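Local structure of UDP-4-amino-4,6-dideoxy-N-acetyl-beta-L-altrosamine transaminase (Helicobacter pylori, 2FNU) at residues 152-157 with 174-179; 132-137 with 161-166; 123-128 with 147-152. The protein transfers an amino group from L-glutamate to a UDP-linked 4-keto sugar with pyridoxal phosphate, the second step in making pseudaminic acid for flagellin. One frame throughout, in Å; residues are numbered along the deposited sequence.

In the fold
Contacts 1 and 3 are neighbouring parts of one sheet. Strand 150-154 runs parallel between strands 122-128 and 174-178, and Leu152 belongs to both contacts. Asp154 N, of contact 1, probably bonds to Ser127 O of contact 3 at 2.8 Å. The centres of contacts 1 and 3 are about 14 Å apart. Contact 1 holds the C-terminal end of this layer and touches the cofactor. Contact 2 lies beyond that end, where the chain has left the sheet, and its centre is about 12 Å from that of contact 1. His157 CB packs on Gly132 N at 3.4 Å. The nearest cofactor atoms are about 9 Å from Gly132 and about 8 Å from the side chain of Val126.

Contact 1. Residues 152-157 with 174-179; sequences LSDSSH and ASVFSF. With PMP (4'-deoxy-4'-aminopyridoxal-5'-phosphate), chain E.
Asp154 OD2 is gripped twice by Ser156, beside the strand that carries Val176. Ser156 N donates to Asp154 OD2 at 3.0 Å and closes an Asx turn. Ser156 OG donates to the same Asp154 OD2 at 2.7 Å, on the syn lone pair. The two bonds limit rotation of the carboxylate. Its other oxygen, Asp154 OD1, faces the cofactor pyridine and lies 2.7 Å from PMP N1. Thr87 OG1 is hydrogen-bonded to Asp154 OD1. With CG anti to the backbone N (chi1 -177°), the carboxylate lies beside its own carbonyl carbon and reaches forward to the ring nitrogen. Ser156 CB lies over the pyridine face near C2 and N1, and OG over N1 and C6.

Beneath, strands 152-154 and 174-178 run parallel, their axes 11° apart. Ser153 N donates to Ala174 O at 3.1 Å. Val176 N donates to Ser153 O at 2.9 Å. Past Asp154 segment 152-157 turns, and the remaining backbone bonds, Ser155 N to Val176 O and Ser178 N to Ser156 O, are weak. The Phe177 ring stands on the same face as Ser155. Its CD2 lies 3.2 Å from Ser155 O, and CE2 meets Ser155 CB.

The C-terminal ends of both segments also bind the cofactor. His157 NE2 and PMP O3 share a hydrogen bond of 2.9 Å at the imidazole edge, in the ring plane. Ser178 OG donates to PMP O2P at 2.8 Å and so binds the phosphate.

An aspartate facing the pyridine nitrogen is a hallmark of fold type I pyridoxal phosphate enzymes. Its carboxylate probably stabilises a protonated PMP N1 and so helps the cofactor draw electrons during transamination.

Contact 2. Residues 132-137 with 161-166; sequences GKSVEV and SEYQNK
The loop that leads from strand 122-128 into helix 137-146 packs on a small hairpin, with Ser134 and Val137 against Tyr163 and Gly132 against Ser161. Ser161 OG donates to Gly132 O over a short 2.5 Å. The hydroxyl comes in the carbonyl plane, on a lone pair. Ser282 N also bonds to Ser161 OG, which ties this junction to a third part of the chain.

Tyr163 makes the largest share of the contact. Its CG is anti to the backbone N (chi1 173°), which carries the ring across to the loop. Val137 CB sits over the ring centre in a CH-pi contact, 3.9 Å from the centroid and 6° off the normal. Gln164 CG covers the opposite face, nearer the rim. Ser134 OG lies 3.5 Å from Tyr163 CB.

The hairpin pairs strands 162-163 and 166-167 through a type I' turn from Tyr163 to Lys166. On the other side, Glu136 is the N-cap residue of helix 137-146 and Val137 begins it. The aromatic ring of the hairpin therefore rests on the start of that helix. Ser134 OG, though set against Tyr163, donates to Val135 O of its own segment at 2.8 Å, again on a lone pair.

Two waters bridge the segments. One accepts from Ser134 N and donates to Glu162 O at 2.7 Å. The other donates to Glu136 OE2 at 2.9 Å and is hydrogen-bonded to Tyr163 OH at 2.8 Å. The Glu136 side chain crosses Tyr163 at about a right angle, with OE2 near the ring edge and the carboxylate and ring planes 60° apart.

Contact 3. Residues 123-128 with 147-152; sequences KAIVSV and HSLSFL
Val126 and Leu152 pack on one face of a parallel strand pair, Ile125 and Phe151 on the other. The strands, 122-128 and 150-154, are the two strands of a beta-alpha-beta unit, joined through helix 137-146. The axes of 123-128 and 150-152 approach to 4.8 Å, at 22°.

On the first face Val126 CG2 meets Leu152 CB at 3.9 Å and also touches Leu152 CD1. The two side chains cross obliquely. Ala124 and Ser150 lie further back on this face, and Ala124 CB sits close over Ser150 O at 3.1 Å. Tyr64 of helix 56-66 covers both Val126 and Leu152.

The opposite face is turned to helix 137-146. Cys144 of that helix touches both Ile125 and Phe151. Ile125 CG1 lies slantwise against Leu149 CD1 at 3.9 Å. Phe151 has CG anti to its backbone N (chi1 173°), and the ring swings forward along the sheet. It presents an edge, not a face, to strand 122-128. Ser127 OG lies in the ring plane, 3.3 Å from Phe151 CE2. That hydroxyl stands between its backbone N and carbonyl carbon (chi1 57°), which turns it to the ring edge.

Four backbone bonds hold the strands together. Leu152 N donates to Ile125 O at 2.9 Å, and Ile125 N to Ser150 O. Ser127 N reaches Leu152 O, and Ser150 N reaches Lys123 O. Lys123 O has a second donor, a water at 3.0 Å, and the same water is hydrogen-bonded to Ser150 OG at 2.6 Å.

Contact 1. Residues 152-157 with 174-179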
loop_
_atom_site.group_PDB
_atom_site.type_symbol
_atom_site.label_atom_id
_atom_site.label_comp_id
_atom_site.label_asym_id
_atom_site.label_seq_id
_atom_site.Cartn_x
_atom_site.Cartn_y
_atom_site.Cartn_z
ATOM N N LEU B 152 -16.191 3.231 -15.332
ATOM C CA LEU B 152 -15.259 3.409 -14.213
ATOM C C LEU B 152 -14.490 4.704 -14.453
ATOM O O LEU B 152 -14.128 5.016 -15.582
ATOM C CB LEU B 152 -14.282 2.233 -14.100
ATOM C CG LEU B 152 -14.914 0.832 -14.103
ATOM C CD1 LEU B 152 -13.850 -0.264 -14.125
ATOM C CD2 LEU B 152 -15.843 0.683 -12.901
ATOM N N SER B 153 -14.268 5.479 -13.394
ATOM C CA SER B 153 -13.658 6.801 -13.557
ATOM C C SER B 153 -12.371 6.925 -12.740
ATOM O O SER B 153 -12.430 6.850 -11.511
ATOM C CB SER B 153 -14.641 7.882 -13.103
ATOM O OG SER B 153 -14.119 9.207 -13.293
ATOM N N ASP B 154 -11.231 7.092 -13.414
ATOM C CA ASP B 154 -9.997 7.464 -12.723
ATOM C C ASP B 154 -9.989 8.985 -12.558
ATOM O O ASP B 154 -9.534 9.736 -13.438
ATOM C CB ASP B 154 -8.751 6.957 -13.470
ATOM C CG ASP B 154 -7.476 7.276 -12.716
ATOM O OD1 ASP B 154 -6.408 6.780 -13.113
ATOM O OD2 ASP B 154 -7.565 8.022 -11.699
ATOM N N SER B 155 -10.550 9.418 -11.434
ATOM C CA SER B 155 -10.690 10.828 -11.093
ATOM C C SER B 155 -9.541 11.246 -10.177
ATOM O O SER B 155 -9.685 12.158 -9.366
ATOM C CB SER B 155 -12.057 11.073 -10.437
ATOM O OG SER B 155 -13.097 10.806 -11.387
ATOM N N SER B 156 -8.373 10.622 -10.347
ATOM C CA SER B 156 -7.257 10.865 -9.429
ATOM C C SER B 156 -6.888 12.336 -9.316
ATOM O O SER B 156 -6.454 12.773 -8.236
ATOM C CB SER B 156 -6.022 10.063 -9.848
ATOM O OG SER B 156 -6.178 8.690 -9.524
ATOM N N HIS B 157 -7.024 13.093 -10.422
ATOM C CA HIS B 157 -6.689 14.522 -10.444
ATOM C C HIS B 157 -7.800 15.427 -9.942
ATOM O O HIS B 157 -7.585 16.643 -9.815
ATOM C CB HIS B 157 -6.416 14.996 -11.886
ATOM C CG HIS B 157 -5.232 14.353 -12.534
ATOM N ND1 HIS B 157 -4.734 14.787 -13.742
ATOM C CD2 HIS B 157 -4.460 13.304 -12.159
ATOM C CE1 HIS B 157 -3.698 14.037 -14.084
ATOM N NE2 HIS B 157 -3.508 13.129 -13.141
ATOM N N ALA B 174 -18.022 3.514 -10.119
ATOM C CA ALA B 174 -17.159 3.923 -9.021
ATOM C C ALA B 174 -16.096 4.848 -9.580
ATOM O O ALA B 174 -15.786 4.781 -10.779
ATOM C CB ALA B 174 -16.518 2.704 -8.366
ATOM N N SER B 175 -15.539 5.680 -8.702
ATOM C CA SER B 175 -14.513 6.642 -9.085
ATOM C C SER B 175 -13.341 6.581 -8.114
ATOM O O SER B 175 -13.528 6.329 -6.925
ATOM C CB SER B 175 -15.092 8.055 -9.084
ATOM O OG SER B 175 -16.220 8.143 -9.963
ATOM N N VAL B 176 -12.148 6.819 -8.636
ATOM C CA VAL B 176 -10.931 6.765 -7.822
ATOM C C VAL B 176 -10.370 8.171 -7.669
ATOM O O VAL B 176 -10.354 8.931 -8.630
ATOM C CB VAL B 176 -9.886 5.846 -8.476
ATOM C CG1 VAL B 176 -8.490 6.006 -7.836
ATOM C CG2 VAL B 176 -10.394 4.394 -8.426
ATOM N N PHE B 177 -9.905 8.505 -6.458
ATOM C CA PHE B 177 -9.146 9.736 -6.219
ATOM C C PHE B 177 -7.769 9.400 -5.658
ATOM O O PHE B 177 -7.594 8.373 -5.012
ATOM C CB PHE B 177 -9.886 10.629 -5.217
ATOM C CG PHE B 177 -11.221 11.119 -5.724
ATOM C CD1 PHE B 177 -12.396 10.479 -5.346
ATOM C CD2 PHE B 177 -11.299 12.184 -6.598
ATOM C CE1 PHE B 177 -13.634 10.924 -5.823
ATOM C CE2 PHE B 177 -12.537 12.636 -7.090
ATOM C CZ PHE B 177 -13.703 12.008 -6.703
ATOM N N SER B 178 -6.802 10.282 -5.886
ATOM C CA SER B 178 -5.483 10.113 -5.285
ATOM C C SER B 178 -5.219 11.238 -4.300
ATOM O O SER B 178 -5.582 12.386 -4.546
ATOM C CB SER B 178 -4.391 10.154 -6.370
ATOM O OG SER B 178 -3.080 10.107 -5.796
ATOM N N PHE B 179 -4.520 10.906 -3.216
ATOM C CA PHE B 179 -4.087 11.862 -2.194
ATOM C C PHE B 179 -2.561 11.830 -2.109
ATOM O O PHE B 179 -1.982 12.139 -1.066
ATOM C CB PHE B 179 -4.700 11.531 -0.828
ATOM C CG PHE B 179 -6.180 11.283 -0.873
ATOM C CD1 PHE B 179 -6.702 10.112 -0.364
ATOM C CD2 PHE B 179 -7.047 12.215 -1.436
ATOM C CE1 PHE B 179 -8.089 9.845 -0.416
ATOM C CE2 PHE B 179 -8.426 11.966 -1.479
ATOM C CZ PHE B 179 -8.938 10.788 -0.971
HETATM N N1 PMP E . -4.138 7.773 -12.061
HETATM C C2 PMP E . -3.710 9.027 -12.414
HETATM C C2A PMP E . -4.475 9.779 -13.479
HETATM C C3 PMP E . -2.591 9.575 -11.773
HETATM O O3 PMP E . -2.166 10.835 -12.084
HETATM C C4 PMP E . -1.893 8.836 -10.789
HETATM C C4A PMP E . -0.631 9.366 -10.143
HETATM N N4A PMP E . 0.151 10.185 -11.043
HETATM C C5 PMP E . -2.392 7.586 -10.406
HETATM C C6 PMP E . -3.549 7.107 -11.018
HETATM C C5A PMP E . -1.723 6.752 -9.328
HETATM O O4P PMP E . -2.058 7.342 -8.085
HETATM P P PMP E . -1.132 7.064 -6.791
HETATM O O1P PMP E . 0.116 7.891 -6.988
HETATM O O2P PMP E . -1.929 7.587 -5.634
HETATM O O3P PMP E . -0.870 5.587 -6.677
#

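Contact 2. Residues 132-137 with 161-166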
loop_
_atom_site.group_PDB
_atom_site.type_symbol
_atom_site.label_atom_id
_atom_site.label_comp_id
_atom_site.label_asym_id
_atom_site.label_seq_id
_atom_site.Cartn_x
_atom_site.Cartn_y
_atom_site.Cartn_z
ATOM N N GLY B 132 -7.807 17.447 -13.870
ATOM C CA GLY B 132 -8.966 17.807 -13.063
ATOM C C GLY B 132 -10.209 18.131 -13.854
ATOM O O GLY B 132 -11.288 18.263 -13.278
ATOM N N LYS B 133 -10.097 18.234 -15.174
ATOM C CA LYS B 133 -11.263 18.581 -15.982
ATOM C C LYS B 133 -12.144 17.351 -16.183
ATOM O O LYS B 133 -11.701 16.338 -16.729
ATOM C CB LYS B 133 -10.832 19.139 -17.337
ATOM C CG LYS B 133 -12.022 19.561 -18.193
ATOM C CD LYS B 133 -11.560 20.071 -19.555
ATOM C CE LYS B 133 -12.674 20.786 -20.286
ATOM N NZ LYS B 133 -12.121 21.387 -21.551
ATOM N N SER B 134 -13.408 17.446 -15.765
ATOM C CA SER B 134 -14.325 16.313 -15.959
ATOM C C SER B 134 -14.447 15.957 -17.427
ATOM O O SER B 134 -14.560 16.840 -18.290
ATOM C CB SER B 134 -15.717 16.649 -15.409
ATOM O OG SER B 134 -16.619 15.571 -15.652
ATOM N N VAL B 135 -14.457 14.649 -17.706
ATOM C CA VAL B 135 -14.834 14.183 -19.035
ATOM C C VAL B 135 -16.315 14.450 -19.285
ATOM O O VAL B 135 -17.036 14.939 -18.395
ATOM C CB VAL B 135 -14.558 12.682 -19.186
ATOM C CG1 VAL B 135 -13.087 12.384 -18.848
ATOM C CG2 VAL B 135 -15.493 11.854 -18.272
ATOM N N GLU B 136 -16.770 14.142 -20.503
ATOM C CA GLU B 136 -18.165 14.335 -20.868
ATOM C C GLU B 136 -19.011 13.208 -20.296
ATOM O O GLU B 136 -19.316 12.201 -20.957
ATOM C CB GLU B 136 -18.298 14.458 -22.391
ATOM C CG GLU B 136 -17.878 15.824 -22.898
ATOM C CD GLU B 136 -18.739 16.925 -22.302
ATOM O OE1 GLU B 136 -18.187 17.848 -21.680
ATOM O OE2 GLU B 136 -19.980 16.826 -22.402
ATOM N N VAL B 137 -19.354 13.380 -19.024
ATOM C CA VAL B 137 -19.933 12.316 -18.226
ATOM C C VAL B 137 -21.255 11.764 -18.790
ATOM O O VAL B 137 -21.451 10.547 -18.817
ATOM C CB VAL B 137 -20.091 12.791 -16.749
ATOM C CG1 VAL B 137 -21.169 12.003 -16.026
ATOM C CG2 VAL B 137 -18.732 12.699 -16.020
ATOM N N SER B 161 -13.493 18.821 -8.483
ATOM C CA SER B 161 -13.972 19.161 -9.826
ATOM C C SER B 161 -15.458 18.884 -9.966
ATOM O O SER B 161 -16.004 18.037 -9.252
ATOM C CB SER B 161 -13.209 18.366 -10.892
ATOM O OG SER B 161 -11.824 18.677 -10.830
ATOM N N GLU B 162 -16.087 19.605 -10.906
ATOM C CA GLU B 162 -17.538 19.510 -11.144
ATOM C C GLU B 162 -17.889 19.224 -12.603
ATOM O O GLU B 162 -17.112 19.494 -13.532
ATOM C CB GLU B 162 -18.226 20.808 -10.709
ATOM C CG GLU B 162 -18.106 21.029 -9.204
ATOM C CD GLU B 162 -18.760 22.319 -8.710
ATOM O OE1 GLU B 162 -19.431 23.039 -9.495
ATOM O OE2 GLU B 162 -18.577 22.627 -7.512
ATOM N N TYR B 163 -19.088 18.692 -12.787
ATOM C CA TYR B 163 -19.687 18.548 -14.105
ATOM C C TYR B 163 -21.132 18.984 -13.907
ATOM O O TYR B 163 -21.838 18.451 -13.044
ATOM C CB TYR B 163 -19.607 17.097 -14.551
ATOM C CG TYR B 163 -20.349 16.820 -15.843
ATOM C CD1 TYR B 163 -21.670 16.360 -15.822
ATOM C CD2 TYR B 163 -19.728 17.000 -17.078
ATOM C CE1 TYR B 163 -22.359 16.091 -17.006
ATOM C CE2 TYR B 163 -20.426 16.736 -18.279
ATOM C CZ TYR B 163 -21.726 16.281 -18.217
ATOM O OH TYR B 163 -22.421 15.999 -19.378
ATOM N N GLN B 164 -21.553 19.986 -14.679
ATOM C CA GLN B 164 -22.905 20.532 -14.550
ATOM C C GLN B 164 -23.241 20.840 -13.080
ATOM O O GLN B 164 -24.303 20.490 -12.563
ATOM C CB GLN B 164 -23.924 19.627 -15.250
ATOM C CG GLN B 164 -23.718 19.619 -16.771
ATOM C CD GLN B 164 -24.636 18.658 -17.505
ATOM O OE1 GLN B 164 -25.547 18.059 -16.918
ATOM N NE2 GLN B 164 -24.393 18.498 -18.807
ATOM N N ASN B 165 -22.308 21.523 -12.416
ATOM C CA ASN B 165 -22.498 21.983 -11.034
ATOM C C ASN B 165 -22.625 20.882 -9.990
ATOM O O ASN B 165 -23.109 21.117 -8.882
ATOM C CB ASN B 165 -23.685 22.953 -10.932
ATOM C CG ASN B 165 -23.542 24.111 -11.880
ATOM O OD1 ASN B 165 -24.254 24.197 -12.876
ATOM N ND2 ASN B 165 -22.567 24.964 -11.627
ATOM N N LYS B 166 -22.161 19.682 -10.346
ATOM C CA LYS B 166 -22.168 18.546 -9.431
ATOM C C LYS B 166 -20.769 17.968 -9.305
ATOM O O LYS B 166 -20.053 17.803 -10.300
ATOM C CB LYS B 166 -23.121 17.468 -9.958
ATOM C CG LYS B 166 -24.586 17.959 -9.949
ATOM C CD LYS B 166 -25.550 17.058 -10.694
ATOM C CE LYS B 166 -25.285 17.059 -12.184
ATOM N NZ LYS B 166 -26.393 16.395 -12.973
HETATM O O HOH W 1 -14.582 19.835 -14.513
HETATM O O HOH W 2 -21.732 14.618 -21.735
#

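Contact 3. Residues 123-128 with 147-152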
loop_
_atom_site.group_PDB
_atom_site.type_symbol
_atom_site.label_atom_id
_atom_site.label_comp_id
_atom_site.label_asym_id
_atom_site.label_seq_id
_atom_site.Cartn_x
_atom_site.Cartn_y
_atom_site.Cartn_z
ATOM N N LYS B 123 -15.866 -4.963 -21.695
ATOM C CA LYS B 123 -16.425 -5.090 -20.352
ATOM C C LYS B 123 -16.730 -3.735 -19.696
ATOM O O LYS B 123 -17.684 -3.601 -18.927
ATOM C CB LYS B 123 -15.437 -5.872 -19.474
ATOM C CG LYS B 123 -15.952 -6.154 -18.080
ATOM C CD LYS B 123 -17.113 -7.157 -18.107
ATOM C CE LYS B 123 -17.630 -7.396 -16.702
ATOM N NZ LYS B 123 -18.742 -8.390 -16.657
ATOM N N ALA B 124 -15.914 -2.732 -19.989
ATOM C CA ALA B 124 -16.036 -1.452 -19.301
ATOM C C ALA B 124 -15.326 -0.371 -20.078
ATOM O O ALA B 124 -14.556 -0.678 -21.004
ATOM C CB ALA B 124 -15.407 -1.549 -17.881
ATOM N N ILE B 125 -15.575 0.875 -19.673
ATOM C CA ILE B 125 -14.797 2.019 -20.157
ATOM C C ILE B 125 -14.191 2.705 -18.928
ATOM O O ILE B 125 -14.920 2.962 -17.967
ATOM C CB ILE B 125 -15.668 3.012 -20.958
ATOM C CG1 ILE B 125 -16.292 2.288 -22.166
ATOM C CG2 ILE B 125 -14.847 4.245 -21.389
ATOM C CD1 ILE B 125 -17.165 3.182 -23.045
ATOM N N VAL B 126 -12.879 2.981 -18.955
ATOM C CA VAL B 126 -12.236 3.739 -17.870
ATOM C C VAL B 126 -11.784 5.089 -18.433
ATOM O O VAL B 126 -10.879 5.134 -19.268
ATOM C CB VAL B 126 -10.997 3.003 -17.290
ATOM C CG1 VAL B 126 -10.273 3.903 -16.259
ATOM C CG2 VAL B 126 -11.411 1.674 -16.659
ATOM N N SER B 127 -12.426 6.170 -17.990
ATOM C CA SER B 127 -12.020 7.521 -18.378
ATOM C C SER B 127 -11.139 8.133 -17.286
ATOM O O SER B 127 -11.110 7.638 -16.153
ATOM C CB SER B 127 -13.246 8.415 -18.621
ATOM O OG SER B 127 -14.070 8.460 -17.456
ATOM N N VAL B 128 -10.454 9.213 -17.647
ATOM C CA VAL B 128 -9.602 9.968 -16.728
ATOM C C VAL B 128 -9.949 11.453 -16.848
ATOM O O VAL B 128 -10.043 11.989 -17.965
ATOM C CB VAL B 128 -8.120 9.793 -17.117
ATOM C CG1 VAL B 128 -7.203 10.723 -16.293
ATOM C CG2 VAL B 128 -7.720 8.333 -16.924
ATOM N N HIS B 147 -24.559 -0.274 -23.987
ATOM C CA HIS B 147 -23.773 -1.461 -24.336
ATOM C C HIS B 147 -23.495 -2.406 -23.162
ATOM O O HIS B 147 -22.684 -3.323 -23.273
ATOM C CB HIS B 147 -22.479 -1.019 -25.024
ATOM C CG HIS B 147 -22.699 -0.499 -26.413
ATOM N ND1 HIS B 147 -22.882 -1.336 -27.490
ATOM C CD2 HIS B 147 -22.797 0.764 -26.895
ATOM C CE1 HIS B 147 -23.060 -0.612 -28.582
ATOM N NE2 HIS B 147 -23.026 0.667 -28.247
ATOM N N SER B 148 -24.211 -2.192 -22.059
ATOM C CA SER B 148 -24.091 -3.039 -20.864
ATOM C C SER B 148 -22.649 -3.117 -20.375
ATOM O O SER B 148 -22.154 -4.193 -20.039
ATOM C CB SER B 148 -24.644 -4.446 -21.124
ATOM O OG SER B 148 -26.013 -4.366 -21.485
ATOM N N LEU B 149 -21.975 -1.963 -20.382
ATOM C CA LEU B 149 -20.607 -1.860 -19.866
ATOM C C LEU B 149 -20.619 -1.098 -18.559
ATOM O O LEU B 149 -21.491 -0.261 -18.331
ATOM C CB LEU B 149 -19.732 -1.067 -20.835
ATOM C CG LEU B 149 -19.810 -1.415 -22.319
ATOM C CD1 LEU B 149 -18.926 -0.471 -23.145
ATOM C CD2 LEU B 149 -19.426 -2.861 -22.533
ATOM N N SER B 150 -19.612 -1.356 -17.719
ATOM C CA SER B 150 -19.417 -0.547 -16.524
ATOM C C SER B 150 -18.621 0.700 -16.863
ATOM O O SER B 150 -17.615 0.625 -17.572
ATOM C CB SER B 150 -18.657 -1.340 -15.466
ATOM O OG SER B 150 -19.427 -2.451 -15.034
ATOM N N PHE B 151 -19.089 1.834 -16.339
ATOM C CA PHE B 151 -18.363 3.115 -16.425
ATOM C C PHE B 151 -17.514 3.249 -15.163
ATOM O O PHE B 151 -18.054 3.345 -14.061
ATOM C CB PHE B 151 -19.392 4.255 -16.557
ATOM C CG PHE B 151 -18.829 5.656 -16.503
ATOM C CD1 PHE B 151 -19.675 6.717 -16.206
ATOM C CD2 PHE B 151 -17.493 5.930 -16.790
ATOM C CE1 PHE B 151 -19.196 8.035 -16.152
ATOM C CE2 PHE B 151 -17.012 7.255 -16.731
ATOM C CZ PHE B 151 -17.877 8.295 -16.418
ATOM N N LEU B 152 -16.191 3.231 -15.332
ATOM C CA LEU B 152 -15.259 3.409 -14.213
ATOM C C LEU B 152 -14.490 4.704 -14.453
ATOM O O LEU B 152 -14.128 5.016 -15.582
ATOM C CB LEU B 152 -14.282 2.233 -14.100
ATOM C CG LEU B 152 -14.914 0.832 -14.103
ATOM C CD1 LEU B 152 -13.850 -0.264 -14.125
ATOM C CD2 LEU B 152 -15.843 0.683 -12.901
HETATM O O HOH W 3 -19.424 -4.554 -16.626
#